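Long-range contacts in peptide amidase (Stenotrophomonas maltophilia, PDB 1M22), which probably hydrolyses amide bonds, as a peptide amidase of the amidase signature family: residues A[111-116]-A[207-212]; A[185-190]-A[439-444]. One frame throughout, in Å; residues are numbered along the deposited sequence.

Both contacts bring loops that follow strands of the central mixed sheet against helices. Contact 1 sets the loop between strands 200-203 and 223-228 beside the start of helix 112-119. Contact 2 sets the loop after strand 180-185 beside the end of helix 436-442. Their centres lie about 17 Å apart and their nearest atoms about 6 Å, so they do not touch. Contact 2 lies nearer the catalytic residues: its first segment includes the nucleophile Ser-189, and the side chain of Glu-185 is about 7 Å from that of Lys-86. Contact 1 is further out, with the side chain of Leu-113 about 9 Å from that of Lys-86.

Contact 1 of 2, residues A[111-116]-A[207-212]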
# COMPACT_ATOMS: atom_id res chain seq x y z
N ALA A 111 -8.23 13.41 5.42
CA ALA A 111 -6.79 13.44 5.60
C ALA A 111 -6.24 14.32 4.47
O ALA A 111 -6.91 14.51 3.45
CB ALA A 111 -6.22 12.03 5.47
N TYR A 112 -5.04 14.85 4.64
CA TYR A 112 -4.46 15.70 3.62
C TYR A 112 -4.46 15.06 2.23
O TYR A 112 -4.89 15.69 1.26
CB TYR A 112 -3.02 16.08 3.99
CG TYR A 112 -2.41 17.08 3.03
CD1 TYR A 112 -2.77 18.43 3.08
CD2 TYR A 112 -1.50 16.68 2.05
CE1 TYR A 112 -2.26 19.35 2.18
CE2 TYR A 112 -0.98 17.59 1.14
CZ TYR A 112 -1.36 18.92 1.21
OH TYR A 112 -0.87 19.83 0.30
N LEU A 113 -4.00 13.82 2.12
CA LEU A 113 -3.96 13.18 0.81
C LEU A 113 -5.35 12.98 0.21
O LEU A 113 -5.50 12.93 -1.01
CB LEU A 113 -3.19 11.86 0.87
CG LEU A 113 -3.79 10.65 1.59
CD1 LEU A 113 -4.74 9.91 0.66
CD2 LEU A 113 -2.66 9.72 1.99
N VAL A 114 -6.37 12.86 1.06
CA VAL A 114 -7.73 12.69 0.58
C VAL A 114 -8.22 14.03 0.02
O VAL A 114 -8.92 14.07 -0.99
CB VAL A 114 -8.66 12.19 1.70
CG1 VAL A 114 -10.11 12.17 1.21
CG2 VAL A 114 -8.24 10.78 2.11
N ARG A 115 -7.84 15.12 0.68
CA ARG A 115 -8.23 16.44 0.20
C ARG A 115 -7.59 16.63 -1.18
O ARG A 115 -8.21 17.17 -2.09
CB ARG A 115 -7.75 17.54 1.16
CG ARG A 115 -8.40 17.45 2.54
CD ARG A 115 -8.39 18.79 3.27
NE ARG A 115 -7.05 19.24 3.65
CZ ARG A 115 -6.34 18.73 4.65
NH1 ARG A 115 -6.83 17.74 5.39
NH2 ARG A 115 -5.13 19.21 4.92
N ARG A 116 -6.34 16.18 -1.33
CA ARG A 116 -5.67 16.31 -2.62
C ARG A 116 -6.37 15.47 -3.69
O ARG A 116 -6.54 15.93 -4.82
CB ARG A 116 -4.20 15.89 -2.52
CG ARG A 116 -3.33 16.84 -1.72
CD ARG A 116 -1.85 16.49 -1.90
NE ARG A 116 -1.38 16.77 -3.25
CZ ARG A 116 -1.15 17.99 -3.73
NH1 ARG A 116 -1.34 19.05 -2.96
NH2 ARG A 116 -0.72 18.15 -4.97
N GLY A 207 7.98 10.90 3.57
CA GLY A 207 8.05 12.34 3.42
C GLY A 207 7.52 12.82 2.08
O GLY A 207 7.25 14.01 1.92
N LEU A 208 7.38 11.92 1.11
CA LEU A 208 6.86 12.32 -0.19
C LEU A 208 5.37 12.60 -0.11
O LEU A 208 4.87 13.54 -0.73
CB LEU A 208 7.12 11.23 -1.24
CG LEU A 208 6.62 11.59 -2.66
CD1 LEU A 208 7.41 12.78 -3.20
CD2 LEU A 208 6.78 10.38 -3.58
N VAL A 209 4.66 11.78 0.66
CA VAL A 209 3.21 11.89 0.83
C VAL A 209 2.89 12.11 2.31
O VAL A 209 3.35 11.36 3.17
CB VAL A 209 2.50 10.61 0.34
CG1 VAL A 209 0.99 10.75 0.51
CG2 VAL A 209 2.86 10.33 -1.11
N SER A 210 2.07 13.12 2.59
CA SER A 210 1.72 13.42 3.97
C SER A 210 1.03 12.27 4.71
O SER A 210 0.18 11.58 4.15
CB SER A 210 0.81 14.64 4.01
OG SER A 210 0.44 14.94 5.35
N ARG A 211 1.40 12.09 5.97
CA ARG A 211 0.78 11.07 6.81
C ARG A 211 -0.29 11.71 7.69
O ARG A 211 -0.88 11.04 8.54
CB ARG A 211 1.82 10.38 7.72
CG ARG A 211 2.72 9.35 7.05
CD ARG A 211 3.89 9.99 6.32
NE ARG A 211 4.69 10.82 7.21
CZ ARG A 211 5.53 10.36 8.14
NH1 ARG A 211 5.70 9.05 8.30
NH2 ARG A 211 6.17 11.20 8.94
N ASP A 212 -0.57 13.00 7.49
CA ASP A 212 -1.58 13.62 8.32
C ASP A 212 -2.95 13.01 8.06
O ASP A 212 -3.32 12.73 6.91
CB ASP A 212 -1.62 15.14 8.10
CG ASP A 212 -2.25 15.87 9.29
OD1 ASP A 212 -1.78 15.69 10.43
OD2 ASP A 212 -3.21 16.63 9.07
O HOH W 1 -2.55 12.56 4.29
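Ala-111 and Asp-212 bring their CA atoms to 5.9 Å, and Leu-113 lies across from Ser-210. Ala-111 is the N-cap residue of helix 112-119. The loop 207-212 passes this first turn with no direct hydrogen bond between the two segments. One water joins the backbones instead. It accepts from Leu-113 N at 2.9 Å and donates to Ser-210 O and to Asp-212 O. The Asp-212 carbonyl also meets the methyl of Ala-111, with O 3.3 Å from CB.

Tyr-112 carries much of the side-chain contact. Its CG stands anti to the backbone N (chi1 -174°), which brings CD2 to 3.7 Å from Ser-210 CB. The approach to the ring is oblique. Ser-210 OG turns to its own chain and accepts from Asp-212 N at 3.1 Å, nearly straight at 164°. This closes an ST turn. The same hydroxyl is also hydrogen-bonded to Asp-245. Deeper in, Leu-113 CD2 meets Val-209 CG1 at 4.1 Å, and Val-209 also touches Ile-241 of helix 231-241.

The water thus satisfies an N-H of the first helical turn, which has no earlier helical carbonyl to bond to, together with two loop carbonyls. It supplies the hydrogen-bonded link between the two backbones. The direct touches are van der Waals, some of them carbon against a carbonyl or hydroxyl oxygen.

Contact 2 of 2, residues A[185-190]-A[439-444]; sequences ETDGSI and AAVAGY
Glu-185 ends strand 180-185 and touches Ala-440 with one carboxylate oxygen, OE2, which lies 3.9 Å from the methyl CB. Its chain is extended and swings to the far side of its own N (chi1 176°). This carries the carboxylate into the loop that follows, beside the N-H groups of Gly-188 and Ile-190. There OE1 accepts from Ile-190 N at 2.8 Å. The N-H comes to the anti side of OE1, 35° out of the carboxylate plane. OE2 accepts a weak bond from Gly-188 N. The carboxylate thus ties the end of the strand to the turn at Gly-188 and to Ile-190, just before helix 191-196.

Thr-186 points its side chain away from the helix, and its hydroxyl bonds to Asp-222. Its carbonyl faces the helix instead, with O 3.4 Å from Ala-440 CB.

Asp-187 lies closest in the backbone, its CA 5.1 Å from Ala-440 CA. The Ala-440 methyl sits 3.6 Å from Asp-187 CA and also meets the carboxylate carbon CG. Further out, Asp-187 OD2 passes 4.0 Å from Val-441 CG2, the two side chains crossing at a slant. OD2 is hydrogen-bonded to Ser-437 OG, near the start of the same helix.

Gly-188 has a positive phi and turns the chain into Ser-189, the catalytic nucleophile. The hydroxyl of Ser-189 bonds to that of Ser-165, another active-site residue.

Across the contact, helix 436-442 ends in a Schellman motif with Gly-443 as C-prime. The loop packed on Ala-440, which carries the nucleophilic serine, is typical of the amidase signature fold and its Ser-Ser-Lys triad.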
# COMPACT_ATOMS: atom_id res chain seq x y z
N GLU A 185 1.93 1.62 4.41
CA GLU A 185 2.95 0.66 4.78
C GLU A 185 3.82 1.16 5.92
O GLU A 185 4.19 2.33 5.97
CB GLU A 185 3.86 0.32 3.58
CG GLU A 185 5.01 -0.63 3.97
CD GLU A 185 5.58 -1.45 2.81
OE1 GLU A 185 4.85 -1.73 1.83
OE2 GLU A 185 6.76 -1.85 2.90
N THR A 186 4.11 0.24 6.83
CA THR A 186 5.00 0.51 7.95
C THR A 186 6.16 -0.45 7.68
O THR A 186 7.33 -0.06 7.72
CB THR A 186 4.30 0.23 9.29
OG1 THR A 186 3.20 1.14 9.44
CG2 THR A 186 5.27 0.42 10.45
N ASP A 187 5.83 -1.70 7.38
CA ASP A 187 6.84 -2.70 6.99
C ASP A 187 6.17 -3.84 6.22
O ASP A 187 5.72 -4.83 6.80
CB ASP A 187 7.61 -3.27 8.19
CG ASP A 187 8.84 -4.06 7.75
OD1 ASP A 187 8.81 -4.66 6.65
OD2 ASP A 187 9.84 -4.10 8.49
N GLY A 188 6.08 -3.66 4.90
CA GLY A 188 5.50 -4.65 4.02
C GLY A 188 4.02 -4.51 3.69
O GLY A 188 3.54 -5.16 2.76
N SER A 189 3.31 -3.65 4.42
CA SER A 189 1.86 -3.51 4.24
C SER A 189 1.30 -3.04 2.90
O SER A 189 0.09 -3.09 2.69
CB SER A 189 1.26 -2.67 5.36
OG SER A 189 1.18 -3.44 6.55
N ILE A 190 2.16 -2.55 2.01
CA ILE A 190 1.68 -2.18 0.67
C ILE A 190 2.22 -3.21 -0.32
O ILE A 190 1.45 -3.87 -1.02
CB ILE A 190 2.15 -0.78 0.22
CG1 ILE A 190 1.31 0.30 0.91
CG2 ILE A 190 2.02 -0.65 -1.31
CD1 ILE A 190 1.80 1.71 0.65
N ALA A 439 13.70 -1.38 2.66
CA ALA A 439 13.15 -0.12 2.20
C ALA A 439 12.23 0.49 3.25
O ALA A 439 12.25 1.70 3.48
CB ALA A 439 12.40 -0.32 0.88
N ALA A 440 11.41 -0.34 3.88
CA ALA A 440 10.49 0.15 4.90
C ALA A 440 11.23 0.80 6.07
O ALA A 440 10.88 1.90 6.50
CB ALA A 440 9.61 -0.99 5.40
N VAL A 441 12.26 0.13 6.57
CA VAL A 441 13.01 0.64 7.71
C VAL A 441 13.88 1.84 7.35
O VAL A 441 14.06 2.76 8.15
CB VAL A 441 13.86 -0.50 8.32
CG1 VAL A 441 14.72 0.03 9.46
CG2 VAL A 441 12.93 -1.60 8.83
N ALA A 442 14.41 1.86 6.13
CA ALA A 442 15.24 2.97 5.68
C ALA A 442 14.38 4.18 5.31
O ALA A 442 14.88 5.30 5.24
CB ALA A 442 16.06 2.55 4.47
N GLY A 443 13.09 3.94 5.08
CA GLY A 443 12.19 5.02 4.67
C GLY A 443 12.41 5.31 3.20
O GLY A 443 12.11 6.41 2.72
N TYR A 444 12.92 4.32 2.47
CA TYR A 444 13.21 4.43 1.04
C TYR A 444 12.09 3.86 0.19
O TYR A 444 11.30 3.03 0.66
CB TYR A 444 14.52 3.70 0.72
CG TYR A 444 15.78 4.34 1.26
CD1 TYR A 444 15.73 5.52 2.02
CD2 TYR A 444 17.02 3.78 1.00
CE1 TYR A 444 16.91 6.10 2.51
CE2 TYR A 444 18.20 4.35 1.48
CZ TYR A 444 18.13 5.51 2.23
OH TYR A 444 19.30 6.08 2.69